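Local coordinates for regulatory protein AsnC (PDB 2CG4), which activates transcription of the asnA gene, regulates its own transcription, and represses gidA expression at a post-transcriptional level, at residues V122-N125 with K126-I130; S115-A118 with L119-V122. The protein carries 1 engineered substitution. One frame throughout, in Å; residues are numbered along the deposited sequence.

Both contacts lie on one helix, 116-127, of the Lrp/AsnC ligand-binding domain; they share Val122 and their centres are about 10 Å apart. Contact 2 (115-118 with 119-122) is the beginning of that helix, where a serine caps the first turn and the bonds are regular i+4. Contact 1 (122-125 with 126-130) is its other end, where the bonding widens to a pi-type turn and gives way to a beta turn. In each, an apolar side faces the sheet while polar residues such as Asn125, Thr129, Asp117 and His121 are exposed. Both pack against the third subunit, but contact 1 also approaches the bound asparagine and the second subunit, and has more buried residues.

Contact 1: V122-N125 with K126-I130; sequences VLIN and KIQTI. With ASN (asparagine), chain C.
With chi1 of Val122 at 180°, its CG1 stands anti to the backbone N, while Ile127 (chi1 -66°) holds CG1 anti to its carbonyl carbon; these settings bring Val122 CG1 to 3.6 Å from Ile127 CD1, the branches crossing at a slant. Ile127 continues inward onto Thr136 of strand 133-147. In the backbone next to this pair, Val122 O takes two bonds: Lys126 N at 2.8 Å and Ile127 N at 2.9 Å, arriving from opposite faces of the carbonyl plane. The second, an i+5 bond, is the straighter (N-H...O 162°) and is the evidence for a widened, pi-type turn. Beyond it the chain bends through a type I turn, closed by Ile130 N to Ile127 O at 3.1 Å. Thr129 OG1 donates to Asn125 O at 2.8 Å, but from above the carbonyl plane. On the ligand side, both methyls of Leu123 approach the carboxylate of the bound asparagine, CD1 lying 4.0 Å from its OXT, and Gln128 brings its amide end to the ligand's side chain. Val122 O thus satisfies two amides where the helix unwinds, while Leu123 and Gln128 border the effector pocket, which the second subunit completes.

Contact 2: S115-A118 with L119-V122; sequences SIDA and LQHV
Leu119 N donates to Ser115 O at 2.9 Å, the shortest bond across this first turn of helix 116-127, and one that is nearly straight and lies in the carbonyl plane. Ser115 is gripped a second time: its OG accepts from Ala118 N at 3.1 Å with an N-H...O angle of 177°, an N-cap bond. A chi1 of 66° sets the hydroxyl toward the Ala118 N-H, the N-cap geometry. Three more i+4 bonds continue the pattern. Gln120 N reaches Ile116 O at 3.0 Å from above the carbonyl plane, His121 N reaches Asp117 O at 3.2 Å, and Val122 N meets Ala118 O at 3.0 Å almost in line with the carbonyl bond. Val122 CG2 also lies 3.5 Å from Ala118 O, against the same carbonyl that its amide uses. On the polar flank, Asp117 and Gln120 run alongside each other and point the same way, with their carboxylate and amide planes 59° apart. Leu119 turns from this flank to the sheet, resting on Val68 and Cys70 of strand 68-76 and on Val111 of strand 107-113. Ile116, Leu119 and Gln120 also pack on Val141, Leu142 and Gln143 of the third subunit, respectively. The cap and the successive bonds therefore satisfy the amides of Ala118 to Val122, and Asp117, a negative charge in the first turn, would be expected to interact favourably with the helix dipole.

Contact 1: V122-N125 with K126-I130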
loop_
_atom_site.group_PDB
_atom_site.type_symbol
_atom_site.label_atom_id
_atom_site.label_comp_id
_atom_site.label_asym_id
_atom_site.label_seq_id
_atom_site.Cartn_x
_atom_site.Cartn_y
_atom_site.Cartn_z
ATOM N N VAL A 122 -6.543 7.580 -24.825
ATOM C CA VAL A 122 -6.534 8.750 -23.933
ATOM C C VAL A 122 -5.445 8.691 -22.847
ATOM O O VAL A 122 -4.613 9.594 -22.759
ATOM C CB VAL A 122 -7.919 9.001 -23.278
ATOM C CG1 VAL A 122 -7.869 10.211 -22.357
ATOM C CG2 VAL A 122 -8.989 9.188 -24.347
ATOM N N LEU A 123 -5.441 7.638 -22.028
ATOM C CA LEU A 123 -4.365 7.451 -21.042
ATOM C C LEU A 123 -2.981 7.725 -21.619
ATOM O O LEU A 123 -2.238 8.559 -21.099
ATOM C CB LEU A 123 -4.391 6.045 -20.452
ATOM C CG LEU A 123 -5.094 5.958 -19.106
ATOM C CD1 LEU A 123 -5.089 4.529 -18.611
ATOM C CD2 LEU A 123 -4.438 6.909 -18.100
ATOM N N ILE A 124 -2.643 7.009 -22.689
ATOM C CA ILE A 124 -1.285 6.995 -23.214
ATOM C C ILE A 124 -0.955 8.308 -23.918
ATOM O O ILE A 124 0.108 8.883 -23.710
ATOM C CB ILE A 124 -1.056 5.784 -24.150
ATOM C CG1 ILE A 124 -1.303 4.472 -23.389
ATOM C CG2 ILE A 124 0.360 5.797 -24.713
ATOM C CD1 ILE A 124 -1.096 3.207 -24.217
ATOM N N ASN A 125 -1.895 8.801 -24.719
ATOM C CA ASN A 125 -1.608 9.871 -25.664
ATOM C C ASN A 125 -2.052 11.257 -25.212
ATOM O O ASN A 125 -1.498 12.259 -25.672
ATOM C CB ASN A 125 -2.194 9.540 -27.031
ATOM C CG ASN A 125 -1.504 8.363 -27.677
ATOM O OD1 ASN A 125 -0.281 8.351 -27.834
ATOM N ND2 ASN A 125 -2.281 7.354 -28.038
ATOM N N LYS A 126 -3.033 11.319 -24.314
ATOM C CA LYS A 126 -3.539 12.609 -23.848
ATOM C C LYS A 126 -3.210 12.902 -22.387
ATOM O O LYS A 126 -2.802 14.019 -22.050
ATOM C CB LYS A 126 -5.046 12.731 -24.092
ATOM C CG LYS A 126 -5.434 12.753 -25.567
ATOM C CD LYS A 126 -6.944 12.646 -25.732
ATOM C CE LYS A 126 -7.359 12.593 -27.194
ATOM N NZ LYS A 126 -8.774 13.029 -27.378
ATOM N N ILE A 127 -3.387 11.910 -21.520
ATOM C CA ILE A 127 -3.205 12.114 -20.082
ATOM C C ILE A 127 -1.750 11.886 -19.662
ATOM O O ILE A 127 -1.161 12.695 -18.945
ATOM C CB ILE A 127 -4.155 11.206 -19.246
ATOM C CG1 ILE A 127 -5.615 11.609 -19.459
ATOM C CG2 ILE A 127 -3.795 11.256 -17.765
ATOM C CD1 ILE A 127 -6.621 10.580 -18.965
ATOM N N GLN A 128 -1.178 10.778 -20.118
ATOM C CA GLN A 128 0.135 10.327 -19.669
ATOM C C GLN A 128 1.262 11.116 -20.334
ATOM O O GLN A 128 2.425 11.068 -19.895
ATOM C CB GLN A 128 0.289 8.860 -20.030
ATOM C CG GLN A 128 0.975 8.024 -19.000
ATOM C CD GLN A 128 0.284 6.688 -18.792
ATOM O OE1 GLN A 128 -0.199 6.396 -17.704
ATOM N NE2 GLN A 128 0.239 5.871 -19.838
ATOM N N THR A 129 0.921 11.811 -21.415
ATOM C CA THR A 129 1.881 12.665 -22.099
ATOM C C THR A 129 2.030 13.972 -21.339
ATOM O O THR A 129 3.007 14.678 -21.534
ATOM C CB THR A 129 1.483 12.952 -23.572
ATOM O OG1 THR A 129 0.112 13.362 -23.637
ATOM C CG2 THR A 129 1.674 11.714 -24.434
ATOM N N ILE A 130 1.065 14.289 -20.471
ATOM C CA ILE A 130 1.181 15.457 -19.603
ATOM C C ILE A 130 2.410 15.312 -18.709
ATOM O O ILE A 130 2.508 14.389 -17.887
ATOM C CB ILE A 130 -0.072 15.673 -18.731
ATOM C CG1 ILE A 130 -1.240 16.199 -19.571
ATOM C CG2 ILE A 130 0.225 16.634 -17.582
ATOM C CD1 ILE A 130 -2.576 16.112 -18.861
HETATM N N ASN C . -1.329 1.957 -14.201
HETATM C CA ASN C . -1.934 2.937 -15.152
HETATM C C ASN C . -3.335 3.328 -14.767
HETATM O O ASN C . -4.148 2.489 -14.360
HETATM C CB ASN C . -1.925 2.394 -16.570
HETATM C CG ASN C . -0.536 2.272 -17.117
HETATM O OD1 ASN C . 0.212 3.251 -17.173
HETATM N ND2 ASN C . -0.166 1.066 -17.507
HETATM O OXT ASN C . -3.649 4.509 -14.842
#

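Contact 2: S115-A118 with L119-V122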
loop_
_atom_site.group_PDB
_atom_site.type_symbol
_atom_site.label_atom_id
_atom_site.label_comp_id
_atom_site.label_asym_id
_atom_site.label_seq_id
_atom_site.Cartn_x
_atom_site.Cartn_y
_atom_site.Cartn_z
ATOM N N SER A 115 -14.894 2.867 -25.186
ATOM C CA SER A 115 -14.366 1.501 -25.120
ATOM C C SER A 115 -13.018 1.466 -24.415
ATOM O O SER A 115 -12.391 2.510 -24.219
ATOM C CB SER A 115 -14.211 0.931 -26.529
ATOM O OG SER A 115 -13.208 1.644 -27.242
ATOM N N ILE A 116 -12.550 0.273 -24.050
ATOM C CA ILE A 116 -11.217 0.180 -23.463
ATOM C C ILE A 116 -10.126 0.513 -24.483
ATOM O O ILE A 116 -9.030 0.904 -24.108
ATOM C CB ILE A 116 -10.923 -1.166 -22.724
ATOM C CG1 ILE A 116 -10.190 -2.151 -23.629
ATOM C CG2 ILE A 116 -12.184 -1.779 -22.112
ATOM C CD1 ILE A 116 -9.115 -2.922 -22.903
ATOM N N ASP A 117 -10.430 0.386 -25.771
ATOM C CA ASP A 117 -9.495 0.834 -26.800
ATOM C C ASP A 117 -9.342 2.355 -26.804
ATOM O O ASP A 117 -8.226 2.863 -26.840
ATOM C CB ASP A 117 -9.884 0.322 -28.195
ATOM C CG ASP A 117 -8.752 0.492 -29.209
ATOM O OD1 ASP A 117 -7.674 -0.112 -29.001
ATOM O OD2 ASP A 117 -8.926 1.239 -30.201
ATOM N N ALA A 118 -10.474 3.062 -26.775
ATOM C CA ALA A 118 -10.531 4.503 -26.512
ATOM C C ALA A 118 -9.830 4.935 -25.220
ATOM O O ALA A 118 -8.993 5.835 -25.243
ATOM C CB ALA A 118 -11.984 4.988 -26.518
ATOM N N LEU A 119 -10.174 4.308 -24.096
ATOM C CA LEU A 119 -9.522 4.628 -22.814
ATOM C C LEU A 119 -8.008 4.497 -22.875
ATOM O O LEU A 119 -7.294 5.307 -22.304
ATOM C CB LEU A 119 -10.060 3.759 -21.668
ATOM C CG LEU A 119 -9.374 3.965 -20.306
ATOM C CD1 LEU A 119 -9.822 5.269 -19.641
ATOM C CD2 LEU A 119 -9.610 2.788 -19.371
ATOM N N GLN A 120 -7.530 3.461 -23.554
ATOM C CA GLN A 120 -6.110 3.224 -23.720
ATOM C C GLN A 120 -5.434 4.355 -24.504
ATOM O O GLN A 120 -4.330 4.768 -24.165
ATOM C CB GLN A 120 -5.895 1.875 -24.413
ATOM C CG GLN A 120 -4.479 1.623 -24.887
ATOM C CD GLN A 120 -4.298 1.915 -26.362
ATOM O OE1 GLN A 120 -5.103 1.492 -27.187
ATOM N NE2 GLN A 120 -3.241 2.650 -26.699
ATOM N N HIS A 121 -6.102 4.853 -25.544
ATOM C CA HIS A 121 -5.576 5.950 -26.363
ATOM C C HIS A 121 -5.491 7.260 -25.574
ATOM O O HIS A 121 -4.482 7.961 -25.643
ATOM C CB HIS A 121 -6.416 6.143 -27.640
ATOM C CG HIS A 121 -6.015 7.340 -28.455
ATOM N ND1 HIS A 121 -4.970 7.314 -29.355
ATOM C CD2 HIS A 121 -6.506 8.604 -28.489
ATOM C CE1 HIS A 121 -4.835 8.507 -29.907
ATOM N NE2 HIS A 121 -5.755 9.308 -29.400
ATOM N N VAL A 122 -6.543 7.580 -24.825
ATOM C CA VAL A 122 -6.534 8.750 -23.933
ATOM C C VAL A 122 -5.445 8.691 -22.847
ATOM O O VAL A 122 -4.613 9.594 -22.759
ATOM C CB VAL A 122 -7.919 9.001 -23.278
ATOM C CG1 VAL A 122 -7.869 10.211 -22.357
ATOM C CG2 VAL A 122 -8.989 9.188 -24.347
#